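Local coordinates for protein transcriptional regulator (Pseudomonas aeruginosa, PDB 3E7Q) that probably binds DNA as a TetR-family transcriptional regulator, most likely a repressor, at residues T23-K28 and C41-V46; R78-T83 and L92-E97; G87-L92 and I192-V197; W174-S177 and A182-T185. All blocks are in the same frame, centred on the assembly; numbering follows the deposited sequence.

Interaction 1 (T23-K28 and C41-V46); sequences TLACLK and CAEAGV
Glu43 supplies the whole of its side of this contact, laying its aliphatic stem on the backbone of helix 12-34 at Ala25 and Cys26. Its CG lies 3.6 Å from the backbone N of Cys26 and 3.9 Å from Cys26 CB, while further out Glu43 OE1 rests 3.7 Å from Ala25 CB. No hydrogen bond crosses between 23-28 and 41-46, and the buried surface is a modest 125 Å², so the contact is van der Waals packing of the CG methylene and of one side of the carboxylate. The torsions account for this: CG stands anti to the carbonyl carbon (chi1 -58°), and a bend at chi2 (-62°) folds the carboxylate back beside Ala25. The other oxygen, OE2, forms a salt bridge with NE of Arg29, one helical turn beyond Ala25, which anchors the polar end while the stem packs.

In the second shell, Cys26 also touches Ala35 in the turn between the helices, and Thr23 and Leu24 face away toward helix 58-82. Just after Glu43, Gly45 leaves the helix with a positive phi of 73°, and Val46 N bonds to Cys41 O at 3.1 Å, a 6→1 bond past that glycine. The turn leads from helix 37-44 to helix 48-54. The arrangement is characteristic of the three-helix DNA-binding domain of TetR regulators, in which helix 12-34 packs against the predicted helix-turn-helix motif.

Interaction 2 (R78-T83 and L92-E97); sequences RGAIDT and LSAFFE
The ring of Phe95 meets the end of Ile81 obliquely: Ile81 CD1 comes within 3.5 Å of Phe95 CD1, with Ile81 CG1 behind it at 4.0 Å. Beyond Ile81, the ring of Phe95 also packs on Leu170 of helix 159-179. The second ring of the segment, Phe96, turns to the far side of its helix; Leu92 O sits above one of its faces, offset toward the rim, and its outer neighbours include Cys193 and Val197 of helix 186-204.

Torsions bring the first pair together. Ile81 keeps CG1 beside the backbone N and runs on extended at chi2 (174°), carrying CD1 out to the ring, whereas Phe95 swings CG anti to its own N (chi1 -165°).

Beside them the helices close on two alanines. Ala94 CB lies 3.4 Å from Ala80 O, and in return Ala80 CB lies 3.9 Å from Ala94 O. With such small residues at the crossing, the axes of 78-82 and 92-97 come within 8.0 Å; the angle between their directions is 146°.

Thr83 follows the last turn of helix 58-82: its OG1 and its N both donate to Gly79 O, from opposite faces of that carbonyl's plane. The whole is an antiparallel helical hairpin, formed where helix 58-82, the long helix following the DNA-binding domain of TetR proteins, turns back into the C-terminal helical domain.

Interaction 3 (G87-L92 and I192-V197); sequences GARPRL and ICEAWV
Glu194 is the first residue of its segment to reach across, gripping Arg89 through its carboxylate. Arg89 NH2 donates to Glu194 OE1 over 3.0 Å in a nearly straight bond (163°), a salt bridge in which the oxygen lies in the guanidinium plane and is approached on its anti side. The two planar groups are only 18° apart. A water closes the same corner: it donates to Glu194 OE1 at 2.7 Å and to Arg89 O at 2.8 Å, and accepts from Arg89 NE at 3.0 Å, lying in the guanidinium plane. OE2 of Glu194 turns to Ser93 OG, and the backbone O of Glu194 takes a weak second bond from Arg89 NH2.

Ala195, on the far face, packs with Arg207 of the second subunit, which also touches Arg89 and Glu194. The bridge thus borders the dimer contact in the C-terminal domain, where segments 88-92 and 192-197 of helices 88-99 and 186-204 run nearly antiparallel, their axes 11.4 Å apart. Trp196 points its indole at Leu166 and Leu169 of helix 159-179.

Val197 comes last. Its CG1 sits over the centre of one guanidinium face, 3.5 Å from Arg89 CZ, and its CG1 and CG2 each lie 4.0 Å from Leu92 CD1. Bends at chi2 and chi3 (46°) fold the arginine across this methyl, while NH1 goes on to salt bridges with Asp198 and Glu201.

Interaction 4 (W174-S177 and A182-T185); sequences WLES and ATFT
Direct hydrogen bonding across the contact comes from one pair. Thr183 OG1 donates to Glu176 OE2 over a short 2.6 Å, reaching the oxygen on its anti side and 23° out of the carboxylate plane, with the two side chains at about a right angle. Glu176 is set up for this by a CG anti to its backbone N (chi1 -172°) and a bend at chi2, which curl the acid toward the loop. Asn180 O also lies within hydrogen-bonding range of Thr183 OG1, and the two acceptors would have to share or compete for its single proton. Glu176 OE1 makes a weak bond with His130 NE2 of the second subunit.

A water supplies the indirect link, donating to Ser177 OG at 3.1 Å and to Phe184 O at 2.8 Å. Ser177 OG has its main partner one turn back in its own helix, at Leu173 O.

Van der Waals packing gathers around the Phe184 ring. Glu176 CB lies at its edge, near the ring plane, 4.0 Å from Phe184 CE2; Ser177 OG, a polar atom against the ring, approaches at a slant, 3.3 Å from Phe184 CZ. With CG between its backbone N and carbonyl carbon (chi1 65°), Phe184 tucks its ring back against the helix, where Ile164 of the second subunit also packs on it.

These three kinds of contact pin the loop to the end of helix 159-179. Thr185 then acts as N-cap of helix 186-204, and Gln188 OE1 bonds back to Thr185 N. The loop thus hands over directly from helix 159-179 to a capped start of helix 186-204, with the second subunit alongside.

All four contacts are partly buried, but their chemistry varies with position. Interaction 1 belongs to the DNA-binding end; its centre is 39 Å from that of interaction 3, on the opposite side of the chain's centre. Interactions 2 and 3 use helix 88-99 from different faces, share Leu92, and meet where Ser93 OG probably bonds Glu194 OE2 at 2.9 Å. The former has no hydrogen bond across it and brings the helix axes closer; the latter spans a wider helix separation with charge and water. Interaction 4 joins helix 159-179 to the loop before helix 186-204, the helix used by interaction 3. Both of these mix polar bonds with packing, and both touch the second subunit.

Interaction 1 (T23-K28 and C41-V46)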
loop_
_atom_site.group_PDB
_atom_site.type_symbol
_atom_site.label_atom_id
_atom_site.label_comp_id
_atom_site.label_asym_id
_atom_site.label_seq_id
_atom_site.Cartn_x
_atom_site.Cartn_y
_atom_site.Cartn_z
ATOM N N THR B 23 1.689 -21.907 1.064
ATOM C CA THR B 23 0.640 -20.922 0.809
ATOM C C THR B 23 1.264 -19.599 0.368
ATOM O O THR B 23 0.815 -19.008 -0.646
ATOM C CB THR B 23 -0.255 -20.746 2.070
ATOM O OG1 THR B 23 -0.751 -22.027 2.450
ATOM C CG2 THR B 23 -1.426 -19.810 1.852
ATOM N N LEU B 24 2.305 -19.127 1.101
ATOM C CA LEU B 24 2.947 -17.870 0.704
ATOM C C LEU B 24 3.600 -17.919 -0.703
ATOM O O LEU B 24 3.603 -16.908 -1.421
ATOM C CB LEU B 24 3.959 -17.406 1.747
ATOM C CG LEU B 24 3.398 -17.097 3.152
ATOM C CD1 LEU B 24 4.561 -17.094 4.121
ATOM C CD2 LEU B 24 2.566 -15.788 3.138
ATOM N N ALA B 25 4.132 -19.080 -1.073
ATOM C CA ALA B 25 4.833 -19.304 -2.358
ATOM C C ALA B 25 3.843 -19.387 -3.458
ATOM O O ALA B 25 4.033 -18.811 -4.526
ATOM C CB ALA B 25 5.732 -20.633 -2.332
ATOM N N CYS B 26 2.764 -20.103 -3.197
ATOM C CA CYS B 26 1.643 -20.097 -4.124
ATOM C C CYS B 26 1.010 -18.717 -4.372
ATOM O O CYS B 26 0.650 -18.411 -5.529
ATOM C CB CYS B 26 0.591 -21.070 -3.662
ATOM S SG CYS B 26 -0.804 -21.061 -4.730
ATOM N N LEU B 27 0.858 -17.900 -3.316
ATOM C CA LEU B 27 0.324 -16.567 -3.466
ATOM C C LEU B 27 1.232 -15.666 -4.311
ATOM O O LEU B 27 0.745 -14.854 -5.114
ATOM C CB LEU B 27 0.124 -15.902 -2.102
ATOM C CG LEU B 27 -0.973 -16.420 -1.181
ATOM C CD1 LEU B 27 -0.779 -15.779 0.169
ATOM C CD2 LEU B 27 -2.410 -16.210 -1.729
ATOM N N LYS B 28 2.544 -15.799 -4.092
ATOM C CA LYS B 28 3.563 -15.056 -4.824
ATOM C C LYS B 28 3.596 -15.444 -6.279
ATOM O O LYS B 28 3.926 -14.594 -7.088
ATOM C CB LYS B 28 4.962 -15.212 -4.179
ATOM C CG LYS B 28 6.173 -14.742 -5.056
ATOM C CD LYS B 28 7.377 -14.256 -4.228
ATOM C CE LYS B 28 8.634 -14.053 -5.140
ATOM N NZ LYS B 28 9.766 -13.274 -4.482
ATOM N N CYS B 41 -0.445 -27.309 -2.379
ATOM C CA CYS B 41 0.221 -28.633 -2.303
ATOM C C CYS B 41 1.382 -28.776 -3.303
ATOM O O CYS B 41 2.399 -29.401 -2.985
ATOM C CB CYS B 41 -0.821 -29.757 -2.476
ATOM S SG CYS B 41 -1.987 -29.764 -1.060
ATOM N N ALA B 42 1.237 -28.135 -4.470
ATOM C CA ALA B 42 2.295 -28.116 -5.504
ATOM C C ALA B 42 3.566 -27.432 -4.986
ATOM O O ALA B 42 4.664 -27.859 -5.334
ATOM C CB ALA B 42 1.822 -27.448 -6.797
ATOM N N GLU B 43 3.404 -26.409 -4.140
ATOM C CA GLU B 43 4.537 -25.744 -3.500
ATOM C C GLU B 43 5.070 -26.602 -2.367
ATOM O O GLU B 43 6.265 -26.795 -2.299
ATOM C CB GLU B 43 4.167 -24.347 -3.024
ATOM C CG GLU B 43 3.658 -23.404 -4.163
ATOM C CD GLU B 43 4.696 -23.127 -5.289
ATOM O OE1 GLU B 43 5.928 -23.149 -5.006
ATOM O OE2 GLU B 43 4.275 -22.868 -6.449
ATOM N N ALA B 44 4.179 -27.149 -1.516
ATOM C CA ALA B 44 4.556 -28.070 -0.394
ATOM C C ALA B 44 5.229 -29.359 -0.884
ATOM O O ALA B 44 5.934 -30.022 -0.129
ATOM C CB ALA B 44 3.339 -28.429 0.463
ATOM N N GLY B 45 4.999 -29.717 -2.145
ATOM C CA GLY B 45 5.566 -30.930 -2.750
ATOM C C GLY B 45 4.890 -32.195 -2.220
ATOM O O GLY B 45 5.516 -33.289 -2.177
ATOM N N VAL B 46 3.635 -32.024 -1.769
ATOM C CA VAL B 46 2.821 -33.126 -1.204
ATOM C C VAL B 46 1.475 -33.167 -1.952
ATOM O O VAL B 46 1.079 -32.160 -2.591
ATOM C CB VAL B 46 2.608 -33.019 0.363
ATOM C CG1 VAL B 46 3.817 -32.366 1.046
ATOM C CG2 VAL B 46 1.349 -32.247 0.706
#

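Interaction 2 (R78-T83 and L92-E97)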
loop_
_atom_site.group_PDB
_atom_site.type_symbol
_atom_site.label_atom_id
_atom_site.label_comp_id
_atom_site.label_asym_id
_atom_site.label_seq_id
_atom_site.Cartn_x
_atom_site.Cartn_y
_atom_site.Cartn_z
ATOM N N ARG B 78 7.057 -5.425 18.876
ATOM C CA ARG B 78 6.933 -5.391 20.331
ATOM C C ARG B 78 8.265 -5.548 20.975
ATOM O O ARG B 78 8.530 -4.889 21.973
ATOM C CB ARG B 78 6.025 -6.484 20.893
ATOM C CG ARG B 78 4.551 -6.142 20.747
ATOM C CD ARG B 78 3.576 -7.260 21.256
ATOM N NE ARG B 78 2.202 -6.794 21.027
ATOM C CZ ARG B 78 1.289 -7.384 20.254
ATOM N NH1 ARG B 78 1.535 -8.558 19.654
ATOM N NH2 ARG B 78 0.102 -6.792 20.099
ATOM N N GLY B 79 9.078 -6.451 20.423
ATOM C CA GLY B 79 10.415 -6.724 20.947
ATOM C C GLY B 79 11.255 -5.459 20.964
ATOM O O GLY B 79 11.941 -5.178 21.952
ATOM N N ALA B 80 11.196 -4.707 19.858
ATOM C CA ALA B 80 12.015 -3.526 19.681
ATOM C C ALA B 80 11.596 -2.430 20.691
ATOM O O ALA B 80 12.471 -1.826 21.322
ATOM C CB ALA B 80 11.958 -3.053 18.252
ATOM N N ILE B 81 10.286 -2.236 20.902
ATOM C CA ILE B 81 9.782 -1.363 21.995
ATOM C C ILE B 81 10.147 -1.828 23.446
ATOM O O ILE B 81 10.593 -1.012 24.276
ATOM C CB ILE B 81 8.273 -1.101 21.841
ATOM C CG1 ILE B 81 8.030 -0.218 20.611
ATOM C CG2 ILE B 81 7.684 -0.444 23.086
ATOM C CD1 ILE B 81 6.579 -0.027 20.305
ATOM N N ASP B 82 10.067 -3.132 23.718
ATOM C CA ASP B 82 10.305 -3.667 25.065
ATOM C C ASP B 82 11.739 -3.638 25.543
ATOM O O ASP B 82 11.980 -3.634 26.762
ATOM C CB ASP B 82 9.780 -5.107 25.183
ATOM C CG ASP B 82 8.252 -5.171 25.156
ATOM O OD1 ASP B 82 7.587 -4.088 25.302
ATOM O OD2 ASP B 82 7.716 -6.300 24.969
ATOM N N THR B 83 12.676 -3.662 24.604
ATOM C CA THR B 83 14.071 -3.740 24.940
ATOM C C THR B 83 14.774 -2.402 24.657
ATOM O O THR B 83 16.006 -2.335 24.689
ATOM C CB THR B 83 14.794 -4.912 24.170
ATOM O OG1 THR B 83 14.791 -4.648 22.762
ATOM C CG2 THR B 83 14.130 -6.275 24.451
ATOM N N LEU B 92 10.040 4.750 20.268
ATOM C CA LEU B 92 9.655 5.035 18.878
ATOM C C LEU B 92 10.846 4.828 17.889
ATOM O O LEU B 92 10.656 4.247 16.835
ATOM C CB LEU B 92 9.063 6.451 18.681
ATOM C CG LEU B 92 7.642 6.734 19.178
ATOM C CD1 LEU B 92 7.414 8.185 19.207
ATOM C CD2 LEU B 92 6.546 5.986 18.373
ATOM N N SER B 93 12.027 5.330 18.233
ATOM C CA SER B 93 13.240 5.128 17.412
ATOM C C SER B 93 13.609 3.703 17.228
ATOM O O SER B 93 14.043 3.335 16.163
ATOM C CB SER B 93 14.444 5.851 18.012
ATOM O OG SER B 93 14.062 7.178 18.183
ATOM N N ALA B 94 13.450 2.900 18.264
ATOM C CA ALA B 94 13.704 1.480 18.145
ATOM C C ALA B 94 12.656 0.862 17.206
ATOM O O ALA B 94 13.026 0.124 16.332
ATOM C CB ALA B 94 13.718 0.805 19.518
ATOM N N PHE B 95 11.370 1.181 17.378
ATOM C CA PHE B 95 10.310 0.811 16.428
ATOM C C PHE B 95 10.663 1.147 14.980
ATOM O O PHE B 95 10.554 0.299 14.144
ATOM C CB PHE B 95 9.002 1.491 16.788
ATOM C CG PHE B 95 7.787 0.931 16.110
ATOM C CD1 PHE B 95 6.933 0.031 16.783
ATOM C CD2 PHE B 95 7.385 1.396 14.829
ATOM C CE1 PHE B 95 5.759 -0.467 16.142
ATOM C CE2 PHE B 95 6.257 0.897 14.215
ATOM C CZ PHE B 95 5.453 -0.043 14.866
ATOM N N PHE B 96 11.097 2.377 14.712
ATOM C CA PHE B 96 11.489 2.812 13.354
ATOM C C PHE B 96 12.655 1.998 12.814
ATOM O O PHE B 96 12.586 1.495 11.692
ATOM C CB PHE B 96 11.841 4.322 13.341
ATOM C CG PHE B 96 10.687 5.225 13.838
ATOM C CD1 PHE B 96 9.340 4.869 13.614
ATOM C CD2 PHE B 96 10.962 6.419 14.498
ATOM C CE1 PHE B 96 8.329 5.643 14.102
ATOM C CE2 PHE B 96 9.941 7.222 14.968
ATOM C CZ PHE B 96 8.624 6.853 14.760
ATOM N N GLU B 97 13.703 1.858 13.613
ATOM C CA GLU B 97 14.834 0.982 13.257
ATOM C C GLU B 97 14.412 -0.447 12.929
ATOM O O GLU B 97 14.793 -0.971 11.881
ATOM C CB GLU B 97 15.891 0.968 14.363
ATOM C CG GLU B 97 16.604 2.306 14.523
ATOM C CD GLU B 97 17.630 2.610 13.422
ATOM O OE1 GLU B 97 17.990 1.691 12.616
ATOM O OE2 GLU B 97 18.080 3.793 13.390
#

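Interaction 3 (G87-L92 and I192-V197)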
loop_
_atom_site.group_PDB
_atom_site.type_symbol
_atom_site.label_atom_id
_atom_site.label_comp_id
_atom_site.label_asym_id
_atom_site.label_seq_id
_atom_site.Cartn_x
_atom_site.Cartn_y
_atom_site.Cartn_z
ATOM N N GLY B 87 12.114 5.564 27.714
ATOM C CA GLY B 87 11.368 6.777 27.320
ATOM C C GLY B 87 10.627 6.704 25.988
ATOM O O GLY B 87 10.912 5.862 25.157
ATOM N N ALA B 88 9.711 7.627 25.731
ATOM C CA ALA B 88 8.805 7.490 24.539
ATOM C C ALA B 88 9.561 7.568 23.182
ATOM O O ALA B 88 9.311 6.728 22.296
ATOM C CB ALA B 88 7.651 8.473 24.602
ATOM N N ARG B 89 10.524 8.509 23.057
ATOM C CA ARG B 89 11.281 8.721 21.808
ATOM C C ARG B 89 12.277 7.594 21.547
ATOM O O ARG B 89 12.367 7.108 20.419
ATOM C CB ARG B 89 11.934 10.122 21.743
ATOM C CG ARG B 89 10.871 11.186 21.587
ATOM C CD ARG B 89 11.054 12.262 20.536
ATOM N NE ARG B 89 11.485 11.854 19.175
ATOM C CZ ARG B 89 11.628 12.720 18.173
ATOM N NH1 ARG B 89 11.292 13.971 18.348
ATOM N NH2 ARG B 89 12.060 12.334 16.997
ATOM N N PRO B 90 12.994 7.126 22.585
ATOM C CA PRO B 90 13.860 5.970 22.341
ATOM C C PRO B 90 13.102 4.684 21.881
ATOM O O PRO B 90 13.588 3.997 20.992
ATOM C CB PRO B 90 14.585 5.781 23.669
ATOM C CG PRO B 90 14.535 7.092 24.335
ATOM C CD PRO B 90 13.146 7.613 23.953
ATOM N N ARG B 91 11.922 4.433 22.461
ATOM C CA ARG B 91 10.997 3.358 22.059
ATOM C C ARG B 91 10.456 3.535 20.623
ATOM O O ARG B 91 10.431 2.575 19.844
ATOM C CB ARG B 91 9.804 3.257 23.023
ATOM C CG ARG B 91 10.123 2.935 24.457
ATOM C CD ARG B 91 8.878 2.695 25.318
ATOM N NE ARG B 91 9.223 1.754 26.380
ATOM C CZ ARG B 91 8.612 1.669 27.577
ATOM N NH1 ARG B 91 7.561 2.442 27.879
ATOM N NH2 ARG B 91 9.050 0.800 28.506
ATOM N N LEU B 92 10.040 4.750 20.268
ATOM C CA LEU B 92 9.655 5.035 18.878
ATOM C C LEU B 92 10.846 4.828 17.889
ATOM O O LEU B 92 10.656 4.247 16.835
ATOM C CB LEU B 92 9.063 6.451 18.681
ATOM C CG LEU B 92 7.642 6.734 19.178
ATOM C CD1 LEU B 92 7.414 8.185 19.207
ATOM C CD2 LEU B 92 6.546 5.986 18.373
ATOM N N ILE B 192 12.722 10.125 8.060
ATOM C CA ILE B 192 11.355 10.631 7.794
ATOM C C ILE B 192 10.429 10.422 9.006
ATOM O O ILE B 192 9.611 11.303 9.383
ATOM C CB ILE B 192 10.785 9.977 6.506
ATOM C CG1 ILE B 192 11.510 10.547 5.261
ATOM C CG2 ILE B 192 9.265 10.127 6.414
ATOM C CD1 ILE B 192 11.158 9.800 3.911
ATOM N N CYS B 193 10.591 9.284 9.670
ATOM C CA CYS B 193 9.731 8.973 10.811
ATOM C C CYS B 193 10.063 9.778 12.014
ATOM O O CYS B 193 9.159 10.277 12.678
ATOM C CB CYS B 193 9.760 7.489 11.140
ATOM S SG CYS B 193 9.009 6.500 9.823
ATOM N N GLU B 194 11.344 9.950 12.294
ATOM C CA GLU B 194 11.760 10.850 13.347
ATOM C C GLU B 194 11.286 12.251 13.066
ATOM O O GLU B 194 10.965 12.977 14.000
ATOM C CB GLU B 194 13.286 10.915 13.503
ATOM C CG GLU B 194 13.993 9.647 13.817
ATOM C CD GLU B 194 13.662 9.042 15.163
ATOM O OE1 GLU B 194 12.928 9.629 15.977
ATOM O OE2 GLU B 194 14.177 7.931 15.434
ATOM N N ALA B 195 11.318 12.659 11.795
ATOM C CA ALA B 195 10.907 14.024 11.426
ATOM C C ALA B 195 9.428 14.274 11.696
ATOM O O ALA B 195 9.007 15.401 12.043
ATOM C CB ALA B 195 11.269 14.340 9.988
ATOM N N TRP B 196 8.627 13.224 11.514
ATOM C CA TRP B 196 7.225 13.270 11.851
ATOM C C TRP B 196 6.963 13.497 13.360
ATOM O O TRP B 196 6.099 14.271 13.759
ATOM C CB TRP B 196 6.603 11.919 11.465
ATOM C CG TRP B 196 5.161 11.841 11.697
ATOM C CD1 TRP B 196 4.220 12.164 10.803
ATOM C CD2 TRP B 196 4.451 11.383 12.889
ATOM N NE1 TRP B 196 2.976 11.945 11.332
ATOM C CE2 TRP B 196 3.079 11.492 12.611
ATOM C CE3 TRP B 196 4.839 10.918 14.139
ATOM C CZ2 TRP B 196 2.081 11.168 13.533
ATOM C CZ3 TRP B 196 3.846 10.585 15.064
ATOM C CH2 TRP B 196 2.475 10.696 14.741
ATOM N N VAL B 197 7.645 12.709 14.172
ATOM C CA VAL B 197 7.598 12.885 15.637
ATOM C C VAL B 197 8.050 14.262 16.037
ATOM O O VAL B 197 7.418 14.870 16.896
ATOM C CB VAL B 197 8.428 11.801 16.419
ATOM C CG1 VAL B 197 8.188 11.894 17.885
ATOM C CG2 VAL B 197 8.077 10.375 15.901
HETATM O O HOH W 1 11.977 9.008 18.382
#

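Interaction 4 (W174-S177 and A182-T185)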
loop_
_atom_site.group_PDB
_atom_site.type_symbol
_atom_site.label_atom_id
_atom_site.label_comp_id
_atom_site.label_asym_id
_atom_site.label_seq_id
_atom_site.Cartn_x
_atom_site.Cartn_y
_atom_site.Cartn_z
ATOM N N TRP B 174 6.976 1.652 3.636
ATOM C CA TRP B 174 7.280 0.250 3.437
ATOM C C TRP B 174 6.920 -0.166 1.992
ATOM O O TRP B 174 7.687 -0.823 1.332
ATOM C CB TRP B 174 6.556 -0.599 4.488
ATOM C CG TRP B 174 6.826 -2.034 4.333
ATOM C CD1 TRP B 174 7.900 -2.728 4.811
ATOM C CD2 TRP B 174 6.042 -2.972 3.591
ATOM N NE1 TRP B 174 7.836 -4.041 4.410
ATOM C CE2 TRP B 174 6.689 -4.214 3.673
ATOM C CE3 TRP B 174 4.865 -2.872 2.849
ATOM C CZ2 TRP B 174 6.187 -5.343 3.065
ATOM C CZ3 TRP B 174 4.349 -4.022 2.227
ATOM C CH2 TRP B 174 5.009 -5.225 2.328
ATOM N N LEU B 175 5.744 0.251 1.517
ATOM C CA LEU B 175 5.269 -0.044 0.190
ATOM C C LEU B 175 6.193 0.566 -0.891
ATOM O O LEU B 175 6.603 -0.110 -1.833
ATOM C CB LEU B 175 3.799 0.425 0.051
ATOM C CG LEU B 175 3.084 0.298 -1.319
ATOM C CD1 LEU B 175 2.944 -1.205 -1.746
ATOM C CD2 LEU B 175 1.717 1.016 -1.270
ATOM N N GLU B 176 6.560 1.829 -0.744
ATOM C CA GLU B 176 7.494 2.406 -1.686
ATOM C C GLU B 176 8.886 1.781 -1.699
ATOM O O GLU B 176 9.473 1.726 -2.751
ATOM C CB GLU B 176 7.603 3.927 -1.549
ATOM C CG GLU B 176 8.448 4.557 -2.692
ATOM C CD GLU B 176 8.305 3.877 -4.127
ATOM O OE1 GLU B 176 7.155 3.540 -4.602
ATOM O OE2 GLU B 176 9.388 3.724 -4.778
ATOM N N SER B 177 9.407 1.335 -0.557
ATOM C CA SER B 177 10.702 0.657 -0.505
ATOM C C SER B 177 10.622 -0.561 -1.361
ATOM O O SER B 177 11.527 -0.813 -2.118
ATOM C CB SER B 177 11.140 0.219 0.919
ATOM O OG SER B 177 11.153 1.301 1.876
ATOM N N ALA B 182 15.190 1.850 -4.766
ATOM C CA ALA B 182 16.100 2.975 -4.984
ATOM C C ALA B 182 15.558 4.329 -4.549
ATOM O O ALA B 182 16.287 5.269 -4.493
ATOM C CB ALA B 182 16.563 3.030 -6.490
ATOM N N THR B 183 14.284 4.462 -4.274
ATOM C CA THR B 183 13.728 5.810 -4.072
ATOM C C THR B 183 14.385 6.519 -2.862
ATOM O O THR B 183 14.748 7.702 -2.936
ATOM C CB THR B 183 12.213 5.720 -3.895
ATOM O OG1 THR B 183 11.640 4.989 -5.006
ATOM C CG2 THR B 183 11.558 7.128 -3.749
ATOM N N PHE B 184 14.565 5.781 -1.761
ATOM C CA PHE B 184 15.141 6.341 -0.571
ATOM C C PHE B 184 15.704 5.173 0.210
ATOM O O PHE B 184 15.204 4.056 0.064
ATOM C CB PHE B 184 14.078 7.100 0.225
ATOM C CG PHE B 184 12.994 6.236 0.749
ATOM C CD1 PHE B 184 13.140 5.594 1.974
ATOM C CD2 PHE B 184 11.789 6.097 0.043
ATOM C CE1 PHE B 184 12.128 4.755 2.458
ATOM C CE2 PHE B 184 10.772 5.289 0.530
ATOM C CZ PHE B 184 10.951 4.602 1.728
ATOM N N THR B 185 16.742 5.423 1.004
ATOM C CA THR B 185 17.412 4.391 1.801
ATOM C C THR B 185 16.623 4.058 3.082
ATOM O O THR B 185 15.834 4.837 3.536
ATOM C CB THR B 185 18.808 4.848 2.246
ATOM O OG1 THR B 185 18.666 6.016 3.031
ATOM C CG2 THR B 185 19.757 5.175 1.059
HETATM O O HOH W 2 14.177 2.039 1.745
#